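Periplasmic sugar-binding protein (Chloroflexus aurantiacus, PDB 4RXU) binds D-glucose in the cleft between its two domains and probably delivers sugar to an ABC-type transporter. Local coordinates at residues F273-A279 with Q292-K298; A279-Q285 with Y358-T364; A143-V147 with A176-L180. All coordinates share one frame; numbering follows the deposited sequence.

Interactions 1 and 2 adjoin: they share A279, and Q292 of the first meets S283 of the second. Helix 281-288 follows strand 269-274 and leads to strand 295-298, so both contacts draw on one chain course. Interaction 1 is buried, rich in backbone hydrogen bonds, and ends at the bound glucose. Interaction 2 lies nearer the surface, where aromatic packing is mixed with amide bonds, a salt bridge and a citrate. Interaction 3 joins two helices, 135-148 and 167-185, mainly by apolar contacts, and is partly buried. It touches interaction 1 through Y145 and L146, but stays about 12 Å from interaction 2 at the nearest atoms.

Interaction 1: F273-A279 with Q292-K298; sequences FVTGQDA and QSMTVFK. With BGC (beta-D-glucopyranose), chain C.
Q277 carries CG between its backbone N and carbonyl carbon (chi1 71°) and then runs extended, while K298 bends at chi3 (-56°), and the two side chains meet at their polar ends. K298 NZ gives a hydrogen bond of 2.7 Å to Q277 OE1, tilted from the amide carbonyl plane. K298 NZ also donates to O2 (2.9 Å) and O3 of the glucose. D278 holds the sugar from the other segment: glucose O3 donates to D278 OD1 and glucose O4 to D278 OD2, each at 2.5 Å. D278 OD1 and K298 NZ form a long salt bridge, so the carboxylate probably helps balance the ammonium charge. The backbones bridge at Q277 and V296. D278 N donates to V296 O at 2.9 Å, and V296 N donates to G276 O. At the far end, S293 OG accepts from V274 N at 2.9 Å. T295 OG1 takes the A279 N-H and also bonds D253. D166, E42, D118, R44, N252 and R119 bind the glucose too. These acids, amides and basic groups line the sugar site in the interdomain cleft of a periplasmic binding protein.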
loop_
_atom_site.group_PDB
_atom_site.type_symbol
_atom_site.label_atom_id
_atom_site.label_comp_id
_atom_site.label_asym_id
_atom_site.label_seq_id
_atom_site.Cartn_x
_atom_site.Cartn_y
_atom_site.Cartn_z
ATOM N N PHE A 273 16.777 8.468 7.712
ATOM C CA PHE A 273 15.562 7.897 8.267
ATOM C C PHE A 273 14.654 7.556 7.100
ATOM O O PHE A 273 14.429 8.393 6.231
ATOM C CB PHE A 273 14.903 8.905 9.206
ATOM C CG PHE A 273 15.736 9.227 10.405
ATOM C CD1 PHE A 273 16.683 10.246 10.367
ATOM C CD2 PHE A 273 15.585 8.496 11.565
ATOM C CE1 PHE A 273 17.454 10.528 11.479
ATOM C CE2 PHE A 273 16.354 8.774 12.675
ATOM C CZ PHE A 273 17.289 9.788 12.628
ATOM N N VAL A 274 14.179 6.319 7.023
ATOM C CA VAL A 274 13.377 5.887 5.881
ATOM C C VAL A 274 12.197 5.039 6.343
ATOM O O VAL A 274 12.306 4.179 7.233
ATOM C CB VAL A 274 14.188 5.100 4.820
ATOM C CG1 VAL A 274 14.737 3.785 5.370
ATOM C CG2 VAL A 274 13.349 4.892 3.567
ATOM N N THR A 275 11.067 5.285 5.689
ATOM C CA THR A 275 9.795 4.665 6.008
ATOM C C THR A 275 9.530 3.478 5.098
ATOM O O THR A 275 10.322 3.176 4.227
ATOM C CB THR A 275 8.650 5.692 5.892
ATOM O OG1 THR A 275 8.535 6.138 4.542
ATOM C CG2 THR A 275 8.892 6.850 6.796
ATOM N N GLY A 276 8.413 2.797 5.339
ATOM C CA GLY A 276 7.968 1.690 4.485
ATOM C C GLY A 276 6.620 1.160 4.931
ATOM O O GLY A 276 5.968 1.734 5.786
ATOM N N GLN A 277 6.178 0.086 4.292
ATOM C CA GLN A 277 5.000 -0.640 4.737
ATOM C C GLN A 277 4.975 -2.028 4.120
ATOM O O GLN A 277 5.588 -2.245 3.084
ATOM C CB GLN A 277 3.694 0.075 4.370
ATOM C CG GLN A 277 3.359 0.049 2.892
ATOM C CD GLN A 277 2.038 0.725 2.609
ATOM O OE1 GLN A 277 0.985 0.280 3.070
ATOM N NE2 GLN A 277 2.088 1.814 1.862
ATOM N N ASP A 278 4.251 -2.908 4.816
ATOM C CA ASP A 278 3.897 -4.292 4.426
ATOM C C ASP A 278 4.634 -5.333 5.282
ATOM O O ASP A 278 4.282 -6.510 5.257
ATOM C CB ASP A 278 4.184 -4.608 2.954
ATOM C CG ASP A 278 3.317 -3.812 1.967
ATOM O OD1 ASP A 278 2.301 -3.190 2.351
ATOM O OD2 ASP A 278 3.661 -3.869 0.766
ATOM N N ALA A 279 5.667 -4.910 6.021
ATOM C CA ALA A 279 6.444 -5.845 6.847
ATOM C C ALA A 279 6.938 -7.040 6.025
ATOM O O ALA A 279 6.915 -8.185 6.475
ATOM C CB ALA A 279 5.668 -6.295 8.082
ATOM N N GLN A 292 16.717 0.122 7.610
ATOM C CA GLN A 292 15.430 0.740 7.342
ATOM C C GLN A 292 14.877 1.105 8.703
ATOM O O GLN A 292 15.054 0.374 9.654
ATOM C CB GLN A 292 14.514 -0.247 6.622
ATOM C CG GLN A 292 13.068 0.222 6.439
ATOM C CD GLN A 292 12.223 -0.723 5.582
ATOM O OE1 GLN A 292 12.733 -1.457 4.714
ATOM N NE2 GLN A 292 10.902 -0.641 5.760
ATOM N N SER A 293 14.227 2.246 8.816
ATOM C CA SER A 293 13.857 2.772 10.135
ATOM C C SER A 293 12.574 2.178 10.690
ATOM O O SER A 293 12.442 1.910 11.878
ATOM C CB SER A 293 13.720 4.310 10.086
ATOM O OG SER A 293 14.843 4.891 9.483
ATOM N N MET A 294 11.603 1.997 9.813
ATOM C CA MET A 294 10.298 1.520 10.219
ATOM C C MET A 294 9.557 0.931 9.064
ATOM O O MET A 294 9.868 1.191 7.914
ATOM C CB MET A 294 9.437 2.641 10.809
ATOM C CG MET A 294 9.041 3.731 9.811
ATOM S SD MET A 294 7.478 3.448 8.839
ATOM C CE MET A 294 6.327 4.335 9.910
ATOM N N THR A 295 8.546 0.140 9.405
ATOM C CA THR A 295 7.557 -0.287 8.437
ATOM C C THR A 295 6.173 -0.193 9.087
ATOM O O THR A 295 6.004 -0.416 10.282
ATOM C CB THR A 295 7.813 -1.724 7.893
ATOM O OG1 THR A 295 6.974 -1.990 6.756
ATOM C CG2 THR A 295 7.568 -2.781 8.971
ATOM N N VAL A 296 5.176 0.123 8.278
ATOM C CA VAL A 296 3.791 0.066 8.704
ATOM C C VAL A 296 3.276 -1.359 8.472
ATOM O O VAL A 296 3.229 -1.849 7.342
ATOM C CB VAL A 296 2.886 1.126 8.052
ATOM C CG1 VAL A 296 1.465 0.940 8.548
ATOM C CG2 VAL A 296 3.384 2.531 8.391
ATOM N N PHE A 297 2.926 -2.028 9.570
ATOM C CA PHE A 297 2.449 -3.408 9.534
ATOM C C PHE A 297 0.959 -3.393 9.265
ATOM O O PHE A 297 0.207 -2.770 9.996
ATOM C CB PHE A 297 2.722 -4.086 10.881
ATOM C CG PHE A 297 2.051 -5.428 11.066
ATOM C CD1 PHE A 297 2.169 -6.422 10.097
ATOM C CD2 PHE A 297 1.305 -5.702 12.206
ATOM C CE1 PHE A 297 1.560 -7.649 10.273
ATOM C CE2 PHE A 297 0.697 -6.941 12.380
ATOM C CZ PHE A 297 0.818 -7.902 11.405
ATOM N N LYS A 298 0.558 -4.092 8.208
ATOM C CA LYS A 298 -0.833 -4.256 7.803
ATOM C C LYS A 298 -1.143 -5.751 7.860
ATOM O O LYS A 298 -0.595 -6.522 7.073
ATOM C CB LYS A 298 -1.049 -3.679 6.396
ATOM C CG LYS A 298 -0.412 -2.302 6.192
ATOM C CD LYS A 298 -0.940 -1.498 5.031
ATOM C CE LYS A 298 -0.830 -2.251 3.726
ATOM N NZ LYS A 298 -1.124 -1.318 2.600
HETATM C C2 BGC C . -0.813 -1.993 -1.192
HETATM C C3 BGC C . 0.554 -2.002 -0.537
HETATM C C4 BGC C . 1.590 -2.477 -1.545
HETATM C C5 BGC C . 1.504 -1.678 -2.845
HETATM C C6 BGC C . 2.397 -2.212 -3.943
HETATM C C1 BGC C . -0.664 -1.035 -2.361
HETATM O O1 BGC C . -1.888 -0.713 -2.954
HETATM O O2 BGC C . -1.790 -1.542 -0.248
HETATM O O3 BGC C . 0.497 -2.870 0.591
HETATM O O4 BGC C . 2.901 -2.230 -1.000
HETATM O O5 BGC C . 0.176 -1.663 -3.331
HETATM O O6 BGC C . 2.231 -3.620 -4.127
HETATM O O HOH W 1 1.992 -5.998 6.639
#

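Interaction 2: A279-Q285 with Y358-T364; sequences AEKASVQ and YSASDFT. With CIT (citric acid), chain B.
The Y358 ring has K281 CG over one face, 4.2 Å from the ring centroid, as a CH-pi contact. A279 O lies at its edge, and Y358 OH donates to A279 O at 2.6 Å. The F363 ring is covered on both faces. V284 CG1 sits over one, 3.6 Å from the F363 centroid, and D362 CB from its own segment lies over the centre of the opposite one. Q285 OE1 and K281 CA are at the F363 edge, in its plane. V284 reaches the ring because CG1 is swung opposite its backbone N (chi1 176°), and the two side chains cross at about a right angle.

K281 runs fully extended past Y358. K281 NZ makes a salt bridge to D362 OD2 at 3.5 Å and hydrogen bonds to O2 and O7 of the citrate, which probably comes from the crystallisation liquor. S359 N also binds the citrate, at O1.

Q285 bends at chi2 (59°) and its amide pairs with the backbone of T364. Q285 OE1 accepts from T364 N at 2.9 Å, and Q285 NE2 donates to T364 O at 3.0 Å, both nearly straight. A water joins Q285 OE1 to D362 O, and Q285 NE2 also bonds D289, so the amide is fixed against turning. A leucine here would probably leave T364 N and T364 O without these mates and let the segment after F363 shift.

E280 occupies the N-cap position of helix 281-288. Segment 358-364, near the C-terminus, packs on the first turn of this helix, as peripheral packing of the fold. Helix 348-354 packs on V284 and Y358, helix 253-264 lies against A282 and S283, and Y358 also touches Q47 and R51 of helix 44-59.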
loop_
_atom_site.group_PDB
_atom_site.type_symbol
_atom_site.label_atom_id
_atom_site.label_comp_id
_atom_site.label_asym_id
_atom_site.label_seq_id
_atom_site.Cartn_x
_atom_site.Cartn_y
_atom_site.Cartn_z
ATOM N N ALA A 279 5.667 -4.910 6.021
ATOM C CA ALA A 279 6.444 -5.845 6.847
ATOM C C ALA A 279 6.938 -7.040 6.025
ATOM O O ALA A 279 6.915 -8.185 6.475
ATOM C CB ALA A 279 5.668 -6.295 8.082
ATOM N N GLU A 280 7.433 -6.755 4.828
ATOM C CA GLU A 280 8.101 -7.780 4.037
ATOM C C GLU A 280 9.311 -8.290 4.833
ATOM O O GLU A 280 9.993 -7.525 5.500
ATOM C CB GLU A 280 8.521 -7.225 2.671
ATOM C CG GLU A 280 7.317 -6.858 1.768
ATOM C CD GLU A 280 6.507 -8.047 1.240
ATOM O OE1 GLU A 280 7.019 -9.193 1.243
ATOM O OE2 GLU A 280 5.352 -7.832 0.803
ATOM N N LYS A 281 9.588 -9.585 4.728
ATOM C CA LYS A 281 10.644 -10.207 5.526
ATOM C C LYS A 281 11.979 -9.497 5.354
ATOM O O LYS A 281 12.679 -9.244 6.332
ATOM C CB LYS A 281 10.740 -11.703 5.235
ATOM C CG LYS A 281 9.513 -12.453 5.735
ATOM C CD LYS A 281 9.581 -13.942 5.462
ATOM C CE LYS A 281 8.339 -14.681 5.892
ATOM N NZ LYS A 281 8.474 -16.135 5.597
ATOM N N ALA A 282 12.324 -9.175 4.107
ATOM C CA ALA A 282 13.618 -8.555 3.838
ATOM C C ALA A 282 13.687 -7.195 4.491
ATOM O O ALA A 282 14.767 -6.755 4.884
ATOM C CB ALA A 282 13.891 -8.453 2.335
ATOM N N SER A 283 12.550 -6.507 4.592
ATOM C CA SER A 283 12.556 -5.218 5.296
ATOM C C SER A 283 12.573 -5.366 6.803
ATOM O O SER A 283 13.129 -4.514 7.499
ATOM C CB SER A 283 11.381 -4.310 4.889
ATOM O OG SER A 283 11.642 -3.698 3.650
ATOM N N VAL A 284 11.930 -6.407 7.322
ATOM C CA VAL A 284 12.047 -6.686 8.757
ATOM C C VAL A 284 13.530 -6.874 9.092
ATOM O O VAL A 284 14.032 -6.332 10.087
ATOM C CB VAL A 284 11.227 -7.916 9.176
ATOM C CG1 VAL A 284 11.441 -8.252 10.659
ATOM C CG2 VAL A 284 9.751 -7.645 8.935
ATOM N N GLN A 285 14.245 -7.596 8.228
ATOM C CA GLN A 285 15.672 -7.797 8.471
ATOM C C GLN A 285 16.430 -6.477 8.374
ATOM O O GLN A 285 17.295 -6.204 9.186
ATOM C CB GLN A 285 16.251 -8.825 7.523
ATOM C CG GLN A 285 17.612 -9.353 7.982
ATOM C CD GLN A 285 17.585 -10.008 9.359
ATOM O OE1 GLN A 285 16.888 -10.992 9.558
ATOM N NE2 GLN A 285 18.306 -9.418 10.333
ATOM N N TYR A 358 4.746 -13.860 11.878
ATOM C CA TYR A 358 5.942 -14.552 11.422
ATOM C C TYR A 358 6.575 -15.353 12.536
ATOM O O TYR A 358 6.485 -14.980 13.686
ATOM C CB TYR A 358 7.013 -13.581 10.928
ATOM C CG TYR A 358 6.676 -12.766 9.696
ATOM C CD1 TYR A 358 6.075 -13.344 8.595
ATOM C CD2 TYR A 358 7.001 -11.433 9.625
ATOM C CE1 TYR A 358 5.813 -12.616 7.451
ATOM C CE2 TYR A 358 6.724 -10.690 8.472
ATOM C CZ TYR A 358 6.140 -11.298 7.388
ATOM O OH TYR A 358 5.851 -10.584 6.234
ATOM N N SER A 359 7.246 -16.434 12.168
ATOM C CA SER A 359 8.109 -17.141 13.107
ATOM C C SER A 359 9.401 -16.359 13.328
ATOM O O SER A 359 9.983 -15.795 12.392
ATOM C CB SER A 359 8.409 -18.543 12.599
ATOM O OG SER A 359 9.431 -19.164 13.379
ATOM N N ALA A 360 9.860 -16.331 14.581
ATOM C CA ALA A 360 11.140 -15.692 14.894
ATOM C C ALA A 360 12.295 -16.274 14.069
ATOM O O ALA A 360 13.267 -15.571 13.765
ATOM C CB ALA A 360 11.453 -15.845 16.371
ATOM N N SER A 361 12.188 -17.558 13.722
ATOM C CA SER A 361 13.247 -18.228 12.978
ATOM C C SER A 361 13.417 -17.690 11.550
ATOM O O SER A 361 14.400 -18.020 10.871
ATOM C CB SER A 361 12.997 -19.726 12.917
ATOM O OG SER A 361 11.799 -19.977 12.217
ATOM N N ASP A 362 12.477 -16.855 11.096
ATOM C CA ASP A 362 12.602 -16.216 9.783
ATOM C C ASP A 362 13.717 -15.183 9.732
ATOM O O ASP A 362 14.092 -14.744 8.645
ATOM C CB ASP A 362 11.338 -15.444 9.421
ATOM C CG ASP A 362 10.113 -16.320 9.220
ATOM O OD1 ASP A 362 10.196 -17.576 9.266
ATOM O OD2 ASP A 362 9.024 -15.709 9.030
ATOM N N PHE A 363 14.158 -14.730 10.903
ATOM C CA PHE A 363 15.070 -13.599 11.015
ATOM C C PHE A 363 16.312 -13.907 11.791
ATOM O O PHE A 363 16.332 -14.813 12.625
ATOM C CB PHE A 363 14.350 -12.425 11.676
ATOM C CG PHE A 363 13.052 -12.082 10.979
ATOM C CD1 PHE A 363 13.080 -11.577 9.700
ATOM C CD2 PHE A 363 11.828 -12.390 11.535
ATOM C CE1 PHE A 363 11.906 -11.315 9.011
ATOM C CE2 PHE A 363 10.652 -12.141 10.855
ATOM C CZ PHE A 363 10.683 -11.604 9.589
ATOM N N THR A 364 17.334 -13.113 11.525
ATOM C CA THR A 364 18.557 -13.172 12.304
ATOM C C THR A 364 18.575 -11.999 13.278
ATOM O O THR A 364 18.267 -10.823 12.949
ATOM C CB THR A 364 19.819 -13.217 11.426
ATOM O OG1 THR A 364 19.925 -12.019 10.674
ATOM C CG2 THR A 364 19.733 -14.387 10.456
HETATM C C1 CIT B . 6.163 -17.459 8.556
HETATM O O1 CIT B . 6.381 -17.578 9.767
HETATM O O2 CIT B . 6.996 -16.856 7.876
HETATM C C2 CIT B . 4.910 -18.030 7.892
HETATM C C3 CIT B . 4.880 -17.490 6.492
HETATM O O7 CIT B . 5.819 -18.050 5.601
HETATM C C4 CIT B . 4.512 -16.069 6.104
HETATM C C5 CIT B . 4.455 -15.698 4.628
HETATM O O3 CIT B . 4.619 -16.586 3.743
HETATM O O4 CIT B . 4.248 -14.478 4.346
HETATM C C6 CIT B . 3.699 -18.322 5.930
HETATM O O5 CIT B . 3.897 -19.294 5.133
HETATM O O6 CIT B . 2.520 -18.034 6.264
HETATM O O HOH W 2 15.873 -12.642 7.583
#

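Interaction 3: A143-V147 with A176-L180; sequences AQYLV and AWKVL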
loop_
_atom_site.group_PDB
_atom_site.type_symbol
_atom_site.label_atom_id
_atom_site.label_comp_id
_atom_site.label_asym_id
_atom_site.label_seq_id
_atom_site.Cartn_x
_atom_site.Cartn_y
_atom_site.Cartn_z
ATOM N N ALA A 143 4.838 9.543 7.724
ATOM C CA ALA A 143 5.290 10.920 7.908
ATOM C C ALA A 143 5.578 11.277 9.368
ATOM O O ALA A 143 6.553 11.977 9.669
ATOM C CB ALA A 143 4.275 11.883 7.327
ATOM N N GLN A 144 4.716 10.812 10.262
ATOM C CA GLN A 144 4.851 11.122 11.679
ATOM C C GLN A 144 6.178 10.575 12.229
ATOM O O GLN A 144 6.839 11.238 13.012
ATOM C CB GLN A 144 3.644 10.612 12.475
ATOM C CG GLN A 144 3.595 11.164 13.885
ATOM C CD GLN A 144 3.360 12.659 13.884
ATOM O OE1 GLN A 144 2.369 13.133 13.334
ATOM N NE2 GLN A 144 4.282 13.406 14.473
ATOM N N TYR A 145 6.584 9.398 11.762
ATOM C CA TYR A 145 7.871 8.828 12.152
ATOM C C TYR A 145 9.011 9.781 11.766
ATOM O O TYR A 145 9.895 10.071 12.571
ATOM C CB TYR A 145 8.098 7.430 11.539
ATOM C CG TYR A 145 9.428 6.880 11.970
ATOM C CD1 TYR A 145 10.585 7.204 11.262
ATOM C CD2 TYR A 145 9.543 6.090 13.104
ATOM C CE1 TYR A 145 11.829 6.751 11.664
ATOM C CE2 TYR A 145 10.780 5.620 13.519
ATOM C CZ TYR A 145 11.908 5.952 12.798
ATOM O OH TYR A 145 13.128 5.505 13.208
ATOM N N LEU A 146 8.951 10.326 10.558
ATOM C CA LEU A 146 9.978 11.234 10.088
ATOM C C LEU A 146 9.993 12.494 10.946
ATOM O O LEU A 146 11.052 12.946 11.410
ATOM C CB LEU A 146 9.782 11.583 8.625
ATOM C CG LEU A 146 9.941 10.386 7.676
ATOM C CD1 LEU A 146 9.611 10.812 6.258
ATOM C CD2 LEU A 146 11.322 9.727 7.667
ATOM N N VAL A 147 8.806 13.055 11.148
ATOM C CA VAL A 147 8.664 14.263 11.967
ATOM C C VAL A 147 9.224 14.042 13.382
ATOM O O VAL A 147 9.967 14.888 13.919
ATOM C CB VAL A 147 7.186 14.709 12.047
ATOM C CG1 VAL A 147 7.034 15.871 13.003
ATOM C CG2 VAL A 147 6.670 15.145 10.674
ATOM N N ALA A 176 0.433 11.184 4.367
ATOM C CA ALA A 176 1.775 11.710 4.671
ATOM C C ALA A 176 1.857 13.219 4.515
ATOM O O ALA A 176 2.427 13.924 5.350
ATOM C CB ALA A 176 2.822 11.039 3.787
ATOM N N TRP A 177 1.298 13.717 3.422
ATOM C CA TRP A 177 1.359 15.145 3.117
ATOM C C TRP A 177 0.721 15.969 4.224
ATOM O O TRP A 177 1.189 17.065 4.567
ATOM C CB TRP A 177 0.630 15.440 1.811
ATOM C CG TRP A 177 0.727 16.881 1.378
ATOM C CD1 TRP A 177 -0.258 17.816 1.445
ATOM C CD2 TRP A 177 1.887 17.544 0.825
ATOM N NE1 TRP A 177 0.209 19.022 0.959
ATOM C CE2 TRP A 177 1.512 18.875 0.551
ATOM C CE3 TRP A 177 3.189 17.129 0.501
ATOM C CZ2 TRP A 177 2.409 19.808 -0.012
ATOM C CZ3 TRP A 177 4.075 18.045 -0.067
ATOM C CH2 TRP A 177 3.680 19.371 -0.314
ATOM N N LYS A 178 -0.375 15.455 4.767
ATOM C CA LYS A 178 -1.096 16.209 5.785
ATOM C C LYS A 178 -0.367 16.273 7.117
ATOM O O LYS A 178 -0.743 17.068 7.972
ATOM C CB LYS A 178 -2.546 15.756 5.888
ATOM C CG LYS A 178 -3.240 15.985 4.539
ATOM C CD LYS A 178 -4.711 16.105 4.675
ATOM C CE LYS A 178 -5.381 16.708 3.467
ATOM N NZ LYS A 178 -6.820 16.379 3.623
ATOM N N VAL A 179 0.688 15.468 7.261
ATOM C CA VAL A 179 1.626 15.591 8.374
ATOM C C VAL A 179 2.872 16.377 7.978
ATOM O O VAL A 179 3.368 17.216 8.746
ATOM C CB VAL A 179 2.004 14.184 8.908
ATOM C CG1 VAL A 179 3.177 14.236 9.883
ATOM C CG2 VAL A 179 0.795 13.518 9.557
ATOM N N LEU A 180 3.402 16.094 6.799
ATOM C CA LEU A 180 4.628 16.769 6.385
ATOM C C LEU A 180 4.467 18.245 6.007
ATOM O O LEU A 180 5.358 19.047 6.270
ATOM C CB LEU A 180 5.318 16.027 5.234
ATOM C CG LEU A 180 5.758 14.596 5.501
ATOM C CD1 LEU A 180 6.105 13.891 4.194
ATOM C CD2 LEU A 180 6.930 14.543 6.459
#
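A143 is the centre of this contact, and its single methyl meets three residues of the other helix. A143 CB lies 3.4 Å from A176 O and 3.6 Å from both V179 CB and L180 CG. A143 CB and A176 CB are 3.9 Å apart. The small side chain thus fits among A176, V179 and L180. One turn on, V147 extends the apolar patch. V147 CG2 touches V179 CG1 at 3.7 Å and lies more loosely beside L180 CD2. V179 turns CG1 to face A143 and V147 because that branch stands opposite its backbone N (chi1 169°). The Q144 chain bends at chi2 and crosses V179 at about a right angle, with OE1 near CG1. Its NE2 is hydrogen-bonded to D148 on its own helix, which probably steadies the amide.

The backbones set these positions. A143 O accepts from V147 N, and A176 O accepts from both V179 N and L180 N. The axes of segments 143-147 and 176-180, on helices 135-148 and 167-185, run the same way, 24° apart, and approach to 9.0 Å.

These helices cover one side of the four-stranded parallel sheet, as in the alpha/beta lobe of a periplasmic binding protein. A176 and L180 rest on L249 of strand 246-249, L146 reaches F273 of strand 269-274, and V147 and L180 share F189 of strand 189-191.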